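Local coordinates for AMP-dependent synthetase and ligase (Xenorhabdus doucetiae, PDB 6QSR), which forms a dehydratase heterocomplex with a FabA/FabZ-like partner and probably takes part in the dehydration steps of aryl polyene pigment biosynthesis, at residues A16-L22 with N78-I84; M67-F72 with T109-K114. One frame throughout, in Å; residues are numbered along the deposited sequence.

Interaction 1: A16-L22 with N78-I84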
loop_
_atom_site.group_PDB
_atom_site.type_symbol
_atom_site.label_atom_id
_atom_site.label_comp_id
_atom_site.label_asym_id
_atom_site.label_seq_id
_atom_site.Cartn_x
_atom_site.Cartn_y
_atom_site.Cartn_z
ATOM N N ALA A 16 12.584 5.761 -17.460
ATOM C CA ALA A 16 13.133 4.413 -17.287
ATOM C C ALA A 16 12.095 3.347 -17.573
ATOM O O ALA A 16 10.909 3.527 -17.301
ATOM C CB ALA A 16 13.687 4.230 -15.882
ATOM N N MET A 17 12.577 2.235 -18.123
ATOM C CA MET A 17 11.787 1.053 -18.386
ATOM C C MET A 17 12.525 -0.079 -17.693
ATOM O O MET A 17 13.718 -0.267 -17.931
ATOM C CB MET A 17 11.701 0.786 -19.884
ATOM C CG MET A 17 10.463 1.367 -20.546
ATOM S SD MET A 17 10.407 1.056 -22.323
ATOM C CE MET A 17 10.419 -0.739 -22.375
ATOM N N ILE A 18 11.832 -0.804 -16.821
ATOM C CA ILE A 18 12.447 -1.879 -16.040
ATOM C C ILE A 18 11.589 -3.128 -16.176
ATOM O O ILE A 18 10.367 -3.064 -16.011
ATOM C CB ILE A 18 12.588 -1.504 -14.541
ATOM C CG1 ILE A 18 13.281 -0.142 -14.353
ATOM C CG2 ILE A 18 13.395 -2.548 -13.791
ATOM C CD1 ILE A 18 12.338 0.989 -14.019
ATOM N N GLN A 19 12.226 -4.256 -16.493
ATOM C CA GLN A 19 11.543 -5.534 -16.544
ATOM C C GLN A 19 11.844 -6.271 -15.242
ATOM O O GLN A 19 13.015 -6.500 -14.919
ATOM C CB GLN A 19 11.995 -6.343 -17.752
ATOM C CG GLN A 19 11.242 -7.654 -17.937
ATOM C CD GLN A 19 11.521 -8.302 -19.279
ATOM O OE1 GLN A 19 12.559 -8.061 -19.896
ATOM N NE2 GLN A 19 10.591 -9.126 -19.737
ATOM N N LEU A 20 10.779 -6.625 -14.514
ATOM C CA LEU A 20 10.868 -7.221 -13.182
ATOM C C LEU A 20 10.157 -8.552 -13.121
ATOM O O LEU A 20 9.103 -8.727 -13.730
ATOM C CB LEU A 20 10.215 -6.311 -12.146
ATOM C CG LEU A 20 10.776 -4.902 -12.028
ATOM C CD1 LEU A 20 9.942 -4.124 -11.027
ATOM C CD2 LEU A 20 12.237 -4.942 -11.612
ATOM N N TYR A 21 10.712 -9.463 -12.337
ATOM C CA TYR A 21 10.132 -10.787 -12.147
ATOM C C TYR A 21 9.767 -10.974 -10.671
ATOM O O TYR A 21 10.569 -10.685 -9.786
ATOM C CB TYR A 21 11.113 -11.859 -12.611
ATOM C CG TYR A 21 10.661 -13.253 -12.261
ATOM C CD1 TYR A 21 9.685 -13.895 -13.016
ATOM C CD2 TYR A 21 11.188 -13.919 -11.153
ATOM C CE1 TYR A 21 9.254 -15.174 -12.683
ATOM C CE2 TYR A 21 10.768 -15.197 -10.819
ATOM C CZ TYR A 21 9.798 -15.818 -11.584
ATOM O OH TYR A 21 9.374 -17.090 -11.245
ATOM N N LEU A 22 8.554 -11.467 -10.429
ATOM C CA LEU A 22 8.053 -11.719 -9.083
ATOM C C LEU A 22 8.310 -13.175 -8.697
ATOM O O LEU A 22 7.666 -14.083 -9.220
ATOM C CB LEU A 22 6.555 -11.409 -9.014
ATOM C CG LEU A 22 6.125 -10.021 -9.507
ATOM C CD1 LEU A 22 4.647 -9.809 -9.228
ATOM C CD2 LEU A 22 6.974 -8.944 -8.861
ATOM N N ASN A 78 4.644 -13.742 -12.329
ATOM C CA ASN A 78 4.410 -12.650 -13.275
ATOM C C ASN A 78 5.702 -11.901 -13.579
ATOM O O ASN A 78 6.571 -11.744 -12.714
ATOM C CB ASN A 78 3.381 -11.643 -12.752
ATOM C CG ASN A 78 1.967 -12.203 -12.657
ATOM O OD1 ASN A 78 1.122 -11.613 -11.988
ATOM N ND2 ASN A 78 1.697 -13.323 -13.325
ATOM N N THR A 79 5.810 -11.466 -14.829
ATOM C CA THR A 79 6.847 -10.553 -15.271
ATOM C C THR A 79 6.146 -9.225 -15.521
ATOM O O THR A 79 5.074 -9.186 -16.139
ATOM C CB THR A 79 7.547 -11.068 -16.540
ATOM O OG1 THR A 79 8.197 -12.306 -16.240
ATOM C CG2 THR A 79 8.597 -10.078 -17.038
ATOM N N LEU A 80 6.744 -8.156 -15.003
ATOM C CA LEU A 80 6.206 -6.810 -15.096
ATOM C C LEU A 80 7.121 -5.947 -15.943
ATOM O O LEU A 80 8.345 -6.116 -15.914
ATOM C CB LEU A 80 6.107 -6.185 -13.697
ATOM C CG LEU A 80 5.455 -7.006 -12.582
ATOM C CD1 LEU A 80 5.400 -6.201 -11.290
ATOM C CD2 LEU A 80 4.062 -7.458 -12.989
ATOM N N LEU A 81 6.524 -5.016 -16.685
ATOM C CA LEU A 81 7.259 -3.940 -17.326
ATOM C C LEU A 81 6.845 -2.649 -16.629
ATOM O O LEU A 81 5.675 -2.265 -16.678
ATOM C CB LEU A 81 6.944 -3.873 -18.824
ATOM C CG LEU A 81 7.286 -5.122 -19.647
ATOM C CD1 LEU A 81 6.846 -4.953 -21.097
ATOM C CD2 LEU A 81 8.775 -5.426 -19.571
ATOM N N LEU A 82 7.803 -2.011 -15.967
ATOM C CA LEU A 82 7.580 -0.765 -15.220
ATOM C C LEU A 82 8.130 0.412 -16.005
ATOM O O LEU A 82 9.321 0.458 -16.268
ATOM C CB LEU A 82 8.275 -0.841 -13.862
ATOM C CG LEU A 82 8.294 0.421 -12.993
ATOM C CD1 LEU A 82 6.896 0.986 -12.805
ATOM C CD2 LEU A 82 8.953 0.106 -11.661
ATOM N N LYS A 83 7.261 1.367 -16.332
ATOM C CA LYS A 83 7.609 2.565 -17.083
ATOM C C LYS A 83 7.442 3.734 -16.122
ATOM O O LYS A 83 6.386 3.860 -15.512
ATOM C CB LYS A 83 6.654 2.691 -18.272
ATOM C CG LYS A 83 6.667 4.007 -19.048
ATOM C CD LYS A 83 5.240 4.380 -19.444
ATOM C CE LYS A 83 5.174 5.525 -20.440
ATOM N NZ LYS A 83 3.922 5.422 -21.244
ATOM N N ILE A 84 8.489 4.551 -15.968
ATOM C CA ILE A 84 8.472 5.721 -15.071
ATOM C C ILE A 84 8.952 6.953 -15.833
ATOM O O ILE A 84 9.953 6.887 -16.553
ATOM C CB ILE A 84 9.391 5.542 -13.834
ATOM C CG1 ILE A 84 9.044 4.278 -13.041
ATOM C CG2 ILE A 84 9.257 6.742 -12.902
ATOM C CD1 ILE A 84 10.152 3.824 -12.114
#

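Interaction 2: M67-F72 with T109-K114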
loop_
_atom_site.group_PDB
_atom_site.type_symbol
_atom_site.label_atom_id
_atom_site.label_comp_id
_atom_site.label_asym_id
_atom_site.label_seq_id
_atom_site.Cartn_x
_atom_site.Cartn_y
_atom_site.Cartn_z
ATOM N N MET A 67 -2.768 10.270 -7.509
ATOM C CA MET A 67 -3.714 9.290 -8.005
ATOM C C MET A 67 -2.954 7.989 -8.247
ATOM O O MET A 67 -1.874 7.988 -8.838
ATOM C CB MET A 67 -4.380 9.813 -9.293
ATOM C CG MET A 67 -5.423 8.895 -9.915
ATOM S SD MET A 67 -7.077 8.979 -9.207
ATOM C CE MET A 67 -7.651 10.574 -9.787
ATOM N N VAL A 68 -3.513 6.885 -7.769
ATOM C CA VAL A 68 -3.027 5.557 -8.137
ATOM C C VAL A 68 -4.213 4.636 -8.382
ATOM O O VAL A 68 -5.212 4.721 -7.681
ATOM C CB VAL A 68 -2.063 4.968 -7.076
ATOM C CG1 VAL A 68 -2.743 4.789 -5.715
ATOM C CG2 VAL A 68 -1.475 3.657 -7.576
ATOM N N LYS A 69 -4.092 3.768 -9.390
ATOM C CA LYS A 69 -5.120 2.794 -9.722
ATOM C C LYS A 69 -4.453 1.438 -9.861
ATOM O O LYS A 69 -3.484 1.291 -10.605
ATOM C CB LYS A 69 -5.845 3.157 -11.025
ATOM C CG LYS A 69 -6.435 4.567 -11.044
ATOM C CD LYS A 69 -7.922 4.581 -11.388
ATOM C CE LYS A 69 -8.632 5.800 -10.812
ATOM N NZ LYS A 69 -8.223 7.068 -11.475
ATOM N N PHE A 70 -4.968 0.463 -9.125
ATOM C CA PHE A 70 -4.529 -0.916 -9.223
ATOM C C PHE A 70 -5.669 -1.657 -9.889
ATOM O O PHE A 70 -6.710 -1.900 -9.269
ATOM C CB PHE A 70 -4.238 -1.477 -7.836
ATOM C CG PHE A 70 -3.196 -0.708 -7.083
ATOM C CD1 PHE A 70 -3.552 0.173 -6.061
ATOM C CD2 PHE A 70 -1.854 -0.846 -7.411
ATOM C CE1 PHE A 70 -2.581 0.874 -5.367
ATOM C CE2 PHE A 70 -0.879 -0.141 -6.727
ATOM C CZ PHE A 70 -1.245 0.722 -5.699
ATOM N N GLN A 71 -5.481 -2.004 -11.156
ATOM C CA GLN A 71 -6.576 -2.515 -11.983
ATOM C C GLN A 71 -6.467 -3.991 -12.377
ATOM O O GLN A 71 -7.366 -4.497 -13.046
ATOM C CB GLN A 71 -6.757 -1.622 -13.219
ATOM C CG GLN A 71 -5.684 -1.733 -14.289
ATOM C CD GLN A 71 -5.626 -0.505 -15.187
ATOM O OE1 GLN A 71 -5.118 0.546 -14.790
ATOM N NE2 GLN A 71 -6.141 -0.634 -16.404
ATOM N N PHE A 72 -5.398 -4.678 -11.959
ATOM C CA PHE A 72 -5.251 -6.125 -12.186
ATOM C C PHE A 72 -4.367 -6.736 -11.092
ATOM O O PHE A 72 -3.317 -6.168 -10.787
ATOM C CB PHE A 72 -4.629 -6.381 -13.567
ATOM C CG PHE A 72 -4.823 -7.785 -14.076
ATOM C CD1 PHE A 72 -3.837 -8.755 -13.896
ATOM C CD2 PHE A 72 -5.996 -8.142 -14.741
ATOM C CE1 PHE A 72 -4.017 -10.055 -14.372
ATOM C CE2 PHE A 72 -6.177 -9.439 -15.218
ATOM C CZ PHE A 72 -5.187 -10.396 -15.030
ATOM N N THR A 109 -2.384 -3.554 -18.558
ATOM C CA THR A 109 -1.957 -2.595 -17.521
ATOM C C THR A 109 -2.432 -3.087 -16.157
ATOM O O THR A 109 -3.615 -3.356 -15.969
ATOM C CB THR A 109 -2.481 -1.166 -17.759
ATOM O OG1 THR A 109 -2.038 -0.697 -19.033
ATOM C CG2 THR A 109 -1.962 -0.199 -16.680
ATOM N N ALA A 110 -1.492 -3.229 -15.230
ATOM C CA ALA A 110 -1.779 -3.703 -13.891
ATOM C C ALA A 110 -2.039 -2.515 -12.982
ATOM O O ALA A 110 -2.987 -2.521 -12.199
ATOM C CB ALA A 110 -0.626 -4.541 -13.365
ATOM N N SER A 111 -1.195 -1.494 -13.078
ATOM C CA SER A 111 -1.388 -0.297 -12.264
ATOM C C SER A 111 -0.793 0.942 -12.910
ATOM O O SER A 111 0.039 0.860 -13.804
ATOM C CB SER A 111 -0.800 -0.510 -10.868
ATOM O OG SER A 111 0.606 -0.626 -10.923
ATOM N N GLN A 112 -1.232 2.101 -12.444
ATOM C CA GLN A 112 -0.737 3.362 -12.969
ATOM C C GLN A 112 -0.953 4.445 -11.937
ATOM O O GLN A 112 -1.917 4.391 -11.168
ATOM C CB GLN A 112 -1.442 3.713 -14.285
ATOM C CG GLN A 112 -2.960 3.770 -14.184
ATOM C CD GLN A 112 -3.674 3.733 -15.529
ATOM O OE1 GLN A 112 -3.093 3.390 -16.559
ATOM N NE2 GLN A 112 -4.952 4.077 -15.515
ATOM N N GLY A 113 -0.049 5.412 -11.885
ATOM C CA GLY A 113 -0.242 6.510 -10.945
ATOM C C GLY A 113 0.615 7.730 -11.129
ATOM O O GLY A 113 1.483 7.769 -12.006
ATOM N N LYS A 114 0.336 8.723 -10.280
ATOM C CA LYS A 114 0.999 10.029 -10.283
ATOM C C LYS A 114 1.427 10.377 -8.861
ATOM O O LYS A 114 0.578 10.470 -7.961
ATOM C CB LYS A 114 0.041 11.110 -10.784
ATOM C CG LYS A 114 -0.427 10.932 -12.219
ATOM C CD LYS A 114 -1.647 11.781 -12.530
ATOM C CE LYS A 114 -1.325 13.265 -12.541
ATOM N NZ LYS A 114 -2.518 14.058 -12.953
#

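Interaction 1: A16-L22 with N78-I84
Ala16, Ile18 and Leu20 each exchange two backbone hydrogen bonds with Ile84, Leu82 and Leu80, respectively, which makes strands 16-21 and 79-84 regular antiparallel neighbours. The tightest is Leu80 N to Leu20 O, 2.7 Å, and the straightest is Leu82 N to Ile18 O, with 179° at the hydrogen. Beyond the strand ends, Leu22 N still donates to Asn78 O (3.0 Å), while Asn78 OD1 takes the N-H of Gln75.

Contacts between purely apolar side chains gather on the side covered by helix 41-56. Ile18 CD1 meets Ile84 CD1 at 4.1 Å, the two side chains crossing at a slant. Leu22 sets CD2 against Leu80 CD1 (4.0 Å) roughly at a right angle, and Tyr51 and Trp47 of the helix pack on this row.

On the other face the contacts are mixed. Gln19, its CG anti to the backbone N (chi1 -175°) and its chain extended, runs alongside Leu81, CG to CD2 3.7 Å, and brings NE2 to Thr79 CG2 at 3.5 Å. Thr79 OG1 lies in plane at the edge of the Tyr21 ring, 3.9 Å from CD1. Main-chain bonds thus fix the register, while the side chains separate an apolar, helix-covered face from a more polar, partly exposed one.

Interaction 2: M67-F72 with T109-K114
At the edge of the hot-dog sheet within this chain, the end of strand 61-70 pairs with strand 109-118, Lys69 opposite Gln112 and Met67 opposite Lys114. From Ser111 onward the strands pair in antiparallel register. Lys69 and Gln112 exchange two backbone bonds, Lys69 N to Gln112 O at 2.9 Å and Gln112 N to Lys69 O at 3.0 Å, and Lys114 N reaches Met67 O at 2.7 Å, whereas the return bond from Met67 N to Lys114 O is weak. Ala110 and Ser111 form a classic beta bulge against Tyr97 of strand 92-99. Here Ala110 O receives two N-H groups: a short bond from Gln71 N (2.8 Å) and a weak one from Phe72 N, as segment 67-72 leaves the sheet.

Gln71 folds back over the bulged strand. With CG between its backbone N and carbonyl carbon (chi1 72°), CG comes to 3.1 Å from Thr109 O, and the extended chain carries the amide across Thr109 CG2. Its OE1 lies 3.6 Å from Gln112 NE2; the two amides stand at right angles (90°) and touch without a hydrogen bond. Thr109 OG1 bonds to Arg96 and Asp98.

On the face toward helix 41-56, Ser111 CB sits obliquely to the Phe70 ring, 3.6 Å from CD2, and Ser111 OG bonds to Gln44 of the helix. Val68 lies across from Gly113, whose lack of a side chain lets the CA atoms approach to 4.1 Å.

Met67, Val68 and Lys69 also pair antiparallel with a strand of the partner FabA/FabZ-type dehydratase chain, and Phe70 packs on Leu108 of that chain. A sheet wrapped on a central helix and continued across the subunit interface is the hallmark of the hot-dog fold dimer.

How the interactions relate
Both contacts belong to the same antiparallel sheet, with centres 14 Å apart and nearest atoms about 6 Å apart, so they do not touch. Strand 92-99 lies between them, pairing with strand 79-87 of interaction 1 on one side and strand 109-118 of interaction 2 on the other. Along the chain the segments alternate: 16-22, 67-72, 78-84, 109-114. Strand 79-87 is the next strand in the chain after 61-70, yet the two lie three places apart in the sheet. Helix 41-56 packs against side chains of both contacts. Interaction 1 stays within this chain, while interaction 2 includes strand 61-70, the edge strand on which the partner subunit continues the sheet.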